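Local coordinates for protein beta-N-acetylhexosaminidase (Beutenbergia cavernae, PDB 5BU9) that probably releases terminal non-reducing N-acetyl-D-hexosamine residues from N-acetyl-beta-D-hexosaminides by hydrolysis, as a family 3 glycoside hydrolase, at residues P132-A143 / R154-A164. Residues are numbered along the deposited sequence; the frame is centred on the assembly and turned at random.
Sequences PVMDVVASPEAA and REFGYDAETVA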
ATOM      1  N   PRO A 132      -5.577  -6.613  -3.305  1.00 28.85           N
ATOM      2  CA  PRO A 132      -5.346  -7.034  -4.686  1.00 43.87           C
ATOM      3  C   PRO A 132      -5.005  -5.883  -5.626  1.00 43.84           C
ATOM      4  O   PRO A 132      -5.406  -4.747  -5.404  1.00 30.98           O
ATOM      5  CB  PRO A 132      -6.687  -7.655  -5.072  1.00 46.24           C
ATOM      6  CG  PRO A 132      -7.706  -6.775  -4.307  1.00 36.23           C
ATOM      7  CD  PRO A 132      -7.019  -6.423  -3.017  1.00 34.32           C
ATOM      8  N   VAL A 133      -4.275  -6.207  -6.683  1.00 30.41           N
ATOM      9  CA  VAL A 133      -4.095  -5.333  -7.842  1.00 29.02           C
ATOM     10  C   VAL A 133      -5.406  -5.144  -8.599  1.00 34.60           C
ATOM     11  O   VAL A 133      -5.973  -6.095  -9.121  1.00 38.10           O
ATOM     12  CB  VAL A 133      -3.023  -5.906  -8.780  1.00 35.07           C
ATOM     13  CG1 VAL A 133      -3.025  -5.195 -10.094  1.00 27.10           C
ATOM     14  CG2 VAL A 133      -1.656  -5.827  -8.133  1.00 27.07           C
HETATM   15  N   MSE A 134      -5.890  -3.916  -8.680  1.00 29.21           N
HETATM   16  CA  MSE A 134      -7.089  -3.659  -9.467  1.00 32.19           C
HETATM   17  C   MSE A 134      -6.780  -2.823 -10.701  1.00 52.90           C
HETATM   18  O   MSE A 134      -7.681  -2.244 -11.309  1.00 37.95           O
HETATM   19  CB  MSE A 134      -8.151  -2.987  -8.608  1.00 29.65           C
HETATM   20  CG  MSE A 134      -8.531  -3.851  -7.421  1.00 40.22           C
HETATM   21 SE   MSE A 134     -10.224  -3.345  -6.619  0.72 44.78          SE
HETATM   22  CE  MSE A 134     -11.408  -4.226  -7.906  1.00 40.73           C
ATOM     23  N   ASP A 135      -5.498  -2.778 -11.057  1.00 32.49           N
ATOM     24  CA  ASP A 135      -5.054  -2.161 -12.281  1.00 31.69           C
ATOM     25  C   ASP A 135      -5.696  -2.935 -13.411  1.00 52.20           C
ATOM     26  O   ASP A 135      -5.852  -4.140 -13.302  1.00 37.75           O
ATOM     27  CB  ASP A 135      -3.520  -2.210 -12.421  1.00 28.07           C
ATOM     28  CG  ASP A 135      -2.800  -1.382 -11.380  1.00 64.02           C
ATOM     29  OD1 ASP A 135      -3.183  -0.201 -11.154  1.00 35.86           O
ATOM     30  OD2 ASP A 135      -1.832  -1.927 -10.800  1.00 33.50           O
ATOM     31  N   VAL A 136      -6.064  -2.264 -14.493  1.00 41.41           N
ATOM     32  CA  VAL A 136      -6.600  -2.969 -15.648  1.00 30.65           C
ATOM     33  C   VAL A 136      -5.622  -2.870 -16.804  1.00 36.52           C
ATOM     34  O   VAL A 136      -5.238  -1.774 -17.176  1.00 42.14           O
ATOM     35  CB  VAL A 136      -7.979  -2.419 -16.038  1.00 35.61           C
ATOM     36  CG1 VAL A 136      -8.470  -3.109 -17.259  1.00 33.26           C
ATOM     37  CG2 VAL A 136      -8.961  -2.645 -14.919  1.00 40.05           C
ATOM     38  N   VAL A 137      -5.225  -4.007 -17.370  1.00 41.85           N
ATOM     39  CA  VAL A 137      -4.335  -4.027 -18.524  1.00 47.15           C
ATOM     40  C   VAL A 137      -5.255  -4.001 -19.757  1.00 38.69           C
ATOM     41  O   VAL A 137      -6.356  -4.521 -19.707  1.00 45.26           O
ATOM     42  CB  VAL A 137      -3.375  -5.246 -18.468  1.00 44.19           C
ATOM     43  CG1 VAL A 137      -2.549  -5.388 -19.724  1.00 35.75           C
ATOM     44  CG2 VAL A 137      -2.427  -5.103 -17.303  1.00 30.13           C
ATOM     45  N   ALA A 138      -4.821  -3.374 -20.851  1.00 42.80           N
ATOM     46  CA  ALA A 138      -5.731  -3.080 -21.972  1.00 48.53           C
ATOM     47  C   ALA A 138      -6.233  -4.322 -22.680  1.00 36.78           C
ATOM     48  O   ALA A 138      -7.389  -4.372 -23.085  1.00 56.91           O
ATOM     49  CB  ALA A 138      -5.046  -2.168 -22.988  1.00 39.10           C
ATOM     50  N   SER A 139      -5.334  -5.300 -22.836  1.00 47.04           N
ATOM     51  CA  SER A 139      -5.598  -6.528 -23.594  1.00 48.96           C
ATOM     52  C   SER A 139      -4.475  -7.535 -23.339  1.00 57.69           C
ATOM     53  O   SER A 139      -3.374  -7.142 -22.955  1.00 46.61           O
ATOM     54  CB  SER A 139      -5.703  -6.236 -25.088  1.00 42.02           C
ATOM     55  OG  SER A 139      -4.419  -5.935 -25.625  1.00 51.34           O
ATOM     56  N   PRO A 140      -4.748  -8.837 -23.546  1.00 42.93           N
ATOM     57  CA  PRO A 140      -3.681  -9.817 -23.307  1.00 38.00           C
ATOM     58  C   PRO A 140      -2.456  -9.628 -24.238  1.00 57.55           C
ATOM     59  O   PRO A 140      -1.333  -9.926 -23.817  1.00 46.30           O
ATOM     60  CB  PRO A 140      -4.379 -11.183 -23.540  1.00 41.23           C
ATOM     61  CG  PRO A 140      -5.698 -10.860 -24.246  1.00 41.47           C
ATOM     62  CD  PRO A 140      -6.066  -9.468 -23.776  1.00 39.38           C
ATOM     63  N   GLU A 141      -2.649  -9.117 -25.456  1.00 49.89           N
ATOM     64  CA  GLU A 141      -1.523  -8.865 -26.387  1.00 49.14           C
ATOM     65  C   GLU A 141      -0.701  -7.662 -25.951  1.00 39.98           C
ATOM     66  O   GLU A 141       0.498  -7.598 -26.170  1.00 58.56           O
ATOM     67  CB  GLU A 141      -2.007  -8.651 -27.824  1.00 43.23           C
ATOM     68  CG  GLU A 141      -3.360  -7.945 -27.968  1.00 86.81           C
ATOM     69  CD  GLU A 141      -4.569  -8.888 -27.825  1.00 81.33           C
ATOM     70  OE1 GLU A 141      -4.385 -10.130 -27.803  1.00 81.46           O
ATOM     71  OE2 GLU A 141      -5.713  -8.382 -27.736  1.00 83.65           O
ATOM     72  N   ALA A 142      -1.336  -6.719 -25.281  1.00 53.76           N
ATOM     73  CA  ALA A 142      -0.594  -5.570 -24.787  1.00 57.02           C
ATOM     74  C   ALA A 142       0.099  -5.839 -23.431  1.00 43.98           C
ATOM     75  O   ALA A 142       0.845  -5.002 -22.929  1.00 51.58           O
ATOM     76  CB  ALA A 142      -1.532  -4.374 -24.689  1.00 39.36           C
ATOM     77  N   ALA A 143      -0.128  -7.014 -22.852  1.00 45.41           N
ATOM     78  CA  ALA A 143       0.219  -7.209 -21.450  1.00 48.63           C
ATOM     79  C   ALA A 143       1.714  -7.167 -21.244  1.00 43.57           C
ATOM     80  O   ALA A 143       2.178  -6.561 -20.281  1.00 38.40           O
ATOM     81  CB  ALA A 143      -0.362  -8.526 -20.914  1.00 36.73           C
ATOM     82  N   ARG A 154       0.307  -9.759 -13.014  1.00 31.98           N
ATOM     83  CA  ARG A 154      -0.265  -9.315 -11.739  1.00 38.71           C
ATOM     84  C   ARG A 154      -1.670  -8.753 -11.865  1.00 41.53           C
ATOM     85  O   ARG A 154      -2.271  -8.409 -10.854  1.00 42.22           O
ATOM     86  CB  ARG A 154       0.621  -8.270 -11.094  1.00 30.86           C
ATOM     87  CG  ARG A 154       1.995  -8.791 -10.774  1.00 29.23           C
ATOM     88  CD  ARG A 154       2.899  -7.593 -10.472  1.00 29.66           C
ATOM     89  NE  ARG A 154       2.541  -6.883  -9.239  1.00 30.64           N
ATOM     90  CZ  ARG A 154       3.042  -5.694  -8.887  1.00 36.67           C
ATOM     91  NH1 ARG A 154       3.898  -5.067  -9.681  1.00 28.28           N
ATOM     92  NH2 ARG A 154       2.675  -5.112  -7.754  1.00 26.39           N
ATOM     93  N   GLU A 155      -2.179  -8.683 -13.097  1.00 32.94           N
ATOM     94  CA  GLU A 155      -3.534  -8.213 -13.387  1.00 33.71           C
ATOM     95  C   GLU A 155      -4.488  -9.407 -13.299  1.00 35.29           C
ATOM     96  O   GLU A 155      -4.088 -10.534 -13.566  1.00 42.98           O
ATOM     97  CB  GLU A 155      -3.633  -7.547 -14.789  1.00 33.91           C
ATOM     98  CG  GLU A 155      -3.724  -8.544 -16.022  1.00 35.30           C
ATOM     99  CD  GLU A 155      -2.355  -9.054 -16.477  1.00 47.41           C
ATOM    100  OE1 GLU A 155      -1.362  -8.821 -15.761  1.00 43.41           O
ATOM    101  OE2 GLU A 155      -2.259  -9.700 -17.537  1.00 47.07           O
ATOM    102  N   PHE A 156      -5.740  -9.147 -12.920  1.00 53.31           N
ATOM    103  CA  PHE A 156      -6.767 -10.190 -12.866  1.00 39.24           C
ATOM    104  C   PHE A 156      -7.416 -10.373 -14.239  1.00 43.06           C
ATOM    105  O   PHE A 156      -8.026 -11.396 -14.505  1.00 43.99           O
ATOM    106  CB  PHE A 156      -7.836  -9.858 -11.823  1.00 37.78           C
ATOM    107  CG  PHE A 156      -7.422 -10.133 -10.389  1.00 52.56           C
ATOM    108  CD1 PHE A 156      -7.460 -11.427  -9.872  1.00 38.06           C
ATOM    109  CD2 PHE A 156      -7.042  -9.089  -9.547  1.00 35.82           C
ATOM    110  CE1 PHE A 156      -7.106 -11.687  -8.554  1.00 54.57           C
ATOM    111  CE2 PHE A 156      -6.679  -9.334  -8.227  1.00 53.44           C
ATOM    112  CZ  PHE A 156      -6.712 -10.639  -7.727  1.00 45.08           C
ATOM    113  N   GLY A 157      -7.258  -9.390 -15.115  1.00 41.10           N
ATOM    114  CA  GLY A 157      -7.926  -9.396 -16.410  1.00 39.72           C
ATOM    115  C   GLY A 157      -7.845  -8.033 -17.110  1.00 56.27           C
ATOM    116  O   GLY A 157      -7.041  -7.185 -16.738  1.00 52.17           O
ATOM    117  N   TYR A 158      -8.700  -7.815 -18.101  1.00 45.42           N
ATOM    118  CA  TYR A 158      -8.470  -6.789 -19.112  1.00 47.00           C
ATOM    119  C   TYR A 158      -9.676  -5.888 -19.284  1.00 48.76           C
ATOM    120  O   TYR A 158      -9.788  -5.168 -20.265  1.00 46.52           O
ATOM    121  CB  TYR A 158      -8.103  -7.457 -20.440  1.00 50.70           C
ATOM    122  CG  TYR A 158      -6.967  -8.409 -20.228  1.00 48.97           C
ATOM    123  CD1 TYR A 158      -5.683  -7.933 -20.084  1.00 38.52           C
ATOM    124  CD2 TYR A 158      -7.181  -9.775 -20.096  1.00 49.38           C
ATOM    125  CE1 TYR A 158      -4.616  -8.776 -19.837  1.00 46.08           C
ATOM    126  CE2 TYR A 158      -6.108 -10.638 -19.846  1.00 48.28           C
ATOM    127  CZ  TYR A 158      -4.833 -10.124 -19.715  1.00 51.13           C
ATOM    128  OH  TYR A 158      -3.760 -10.939 -19.479  1.00 54.54           O
ATOM    129  N   ASP A 159     -10.583  -5.962 -18.318  1.00 46.84           N
ATOM    130  CA  ASP A 159     -11.746  -5.083 -18.242  1.00 54.75           C
ATOM    131  C   ASP A 159     -12.194  -4.895 -16.786  1.00 39.87           C
ATOM    132  O   ASP A 159     -11.843  -5.691 -15.892  1.00 40.60           O
ATOM    133  CB  ASP A 159     -12.903  -5.641 -19.072  1.00 57.14           C
ATOM    134  CG  ASP A 159     -13.254  -7.063 -18.689  1.00 43.66           C
ATOM    135  OD1 ASP A 159     -13.991  -7.253 -17.689  1.00 75.25           O
ATOM    136  OD2 ASP A 159     -12.770  -7.987 -19.382  1.00 60.25           O
ATOM    137  N   ALA A 160     -12.978  -3.847 -16.554  1.00 49.80           N
ATOM    138  CA  ALA A 160     -13.351  -3.465 -15.200  1.00 49.60           C
ATOM    139  C   ALA A 160     -14.186  -4.541 -14.505  1.00 61.54           C
ATOM    140  O   ALA A 160     -14.073  -4.723 -13.298  1.00 44.88           O
ATOM    141  CB  ALA A 160     -14.091  -2.156 -15.217  1.00 41.93           C
ATOM    142  N   GLU A 161     -15.010  -5.265 -15.254  1.00 56.30           N
ATOM    143  CA  GLU A 161     -15.916  -6.209 -14.612  1.00 55.11           C
ATOM    144  C   GLU A 161     -15.171  -7.453 -14.090  1.00 50.13           C
ATOM    145  O   GLU A 161     -15.399  -7.902 -12.973  1.00 51.11           O
ATOM    146  CB  GLU A 161     -17.026  -6.617 -15.571  1.00 45.19           C
ATOM    147  CG  GLU A 161     -18.068  -7.534 -14.935  1.00 70.66           C
ATOM    148  CD  GLU A 161     -18.825  -8.396 -15.954  1.00107.16           C
ATOM    149  OE1 GLU A 161     -18.601  -8.222 -17.180  1.00 87.84           O
ATOM    150  OE2 GLU A 161     -19.646  -9.252 -15.524  1.00 93.82           O
ATOM    151  N   THR A 162     -14.290  -8.005 -14.908  1.00 55.06           N
ATOM    152  CA  THR A 162     -13.502  -9.171 -14.521  1.00 56.36           C
ATOM    153  C   THR A 162     -12.611  -8.831 -13.335  1.00 41.78           C
ATOM    154  O   THR A 162     -12.572  -9.552 -12.343  1.00 58.50           O
ATOM    155  CB  THR A 162     -12.620  -9.676 -15.694  1.00 43.37           C
ATOM    156  OG1 THR A 162     -13.422  -9.810 -16.870  1.00 67.21           O
ATOM    157  CG2 THR A 162     -11.996 -11.006 -15.365  1.00 47.87           C
ATOM    158  N   VAL A 163     -11.885  -7.727 -13.461  1.00 48.16           N
ATOM    159  CA  VAL A 163     -10.989  -7.279 -12.408  1.00 41.86           C
ATOM    160  C   VAL A 163     -11.739  -7.043 -11.111  1.00 40.06           C
ATOM    161  O   VAL A 163     -11.303  -7.503 -10.056  1.00 39.44           O
ATOM    162  CB  VAL A 163     -10.217  -6.015 -12.854  1.00 38.80           C
ATOM    163  CG1 VAL A 163      -9.498  -5.336 -11.663  1.00 35.86           C
ATOM    164  CG2 VAL A 163      -9.209  -6.406 -13.946  1.00 41.36           C
ATOM    165  N   ALA A 164     -12.858  -6.329 -11.178  1.00 53.10           N
ATOM    166  CA  ALA A 164     -13.689  -6.085  -9.999  1.00 39.79           C
ATOM    167  C   ALA A 164     -14.139  -7.368  -9.307  1.00 62.20           C
ATOM    168  O   ALA A 164     -13.992  -7.502  -8.102  1.00 42.58           O
ATOM    169  CB  ALA A 164     -14.889  -5.291 -10.372  1.00 45.63           C
TER
HETATM  170  O   HOH W   1      -6.148  -6.614 -11.850  1.00 37.37           O
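With CG turned opposite its own carbonyl carbon (chi1 -53°), Tyr-158 sets one face of its ring against Pro-140, while the chi1 of 173° at Val-137 sends CG1 to that ring's edge and CG2 onto Glu-155 CB, 3.7 Å away. Pro-140 CD sits over the ring face, 3.8 Å from the centroid and 11° off the normal, a CH-pi contact. At the ring edge, Val-137 O also receives a CA-H...O contact from Tyr-158 CA (3.2 Å). A weak hydrogen bond from Tyr-158 OH to Glu-155 OE2 ties the phenol back to its own segment. An alanine in place of Tyr-158 would probably leave Pro-140 without the ring face it rests on and Glu-155 OE2 without this hydroxyl partner. No direct hydrogen bond joins the segments; instead a water donates to Val-133 O and Asp-135 O and accepts from Phe-156 N (2.8 Å). Farther along, Val-136 CG2 meets Val-163 CG2 at 3.9 Å, and Met-134 CE reaches Ala-164 CA. Asp-159 is the N-cap of helix 160-176, its OD1 accepting from both Thr-162 N (2.9 Å) and Thr-162 OG1 from one face of the carboxylate. The two segments belong to the long beta-alpha connection of the TIM-barrel domain that leads from strand 128-129 into helix 160-176.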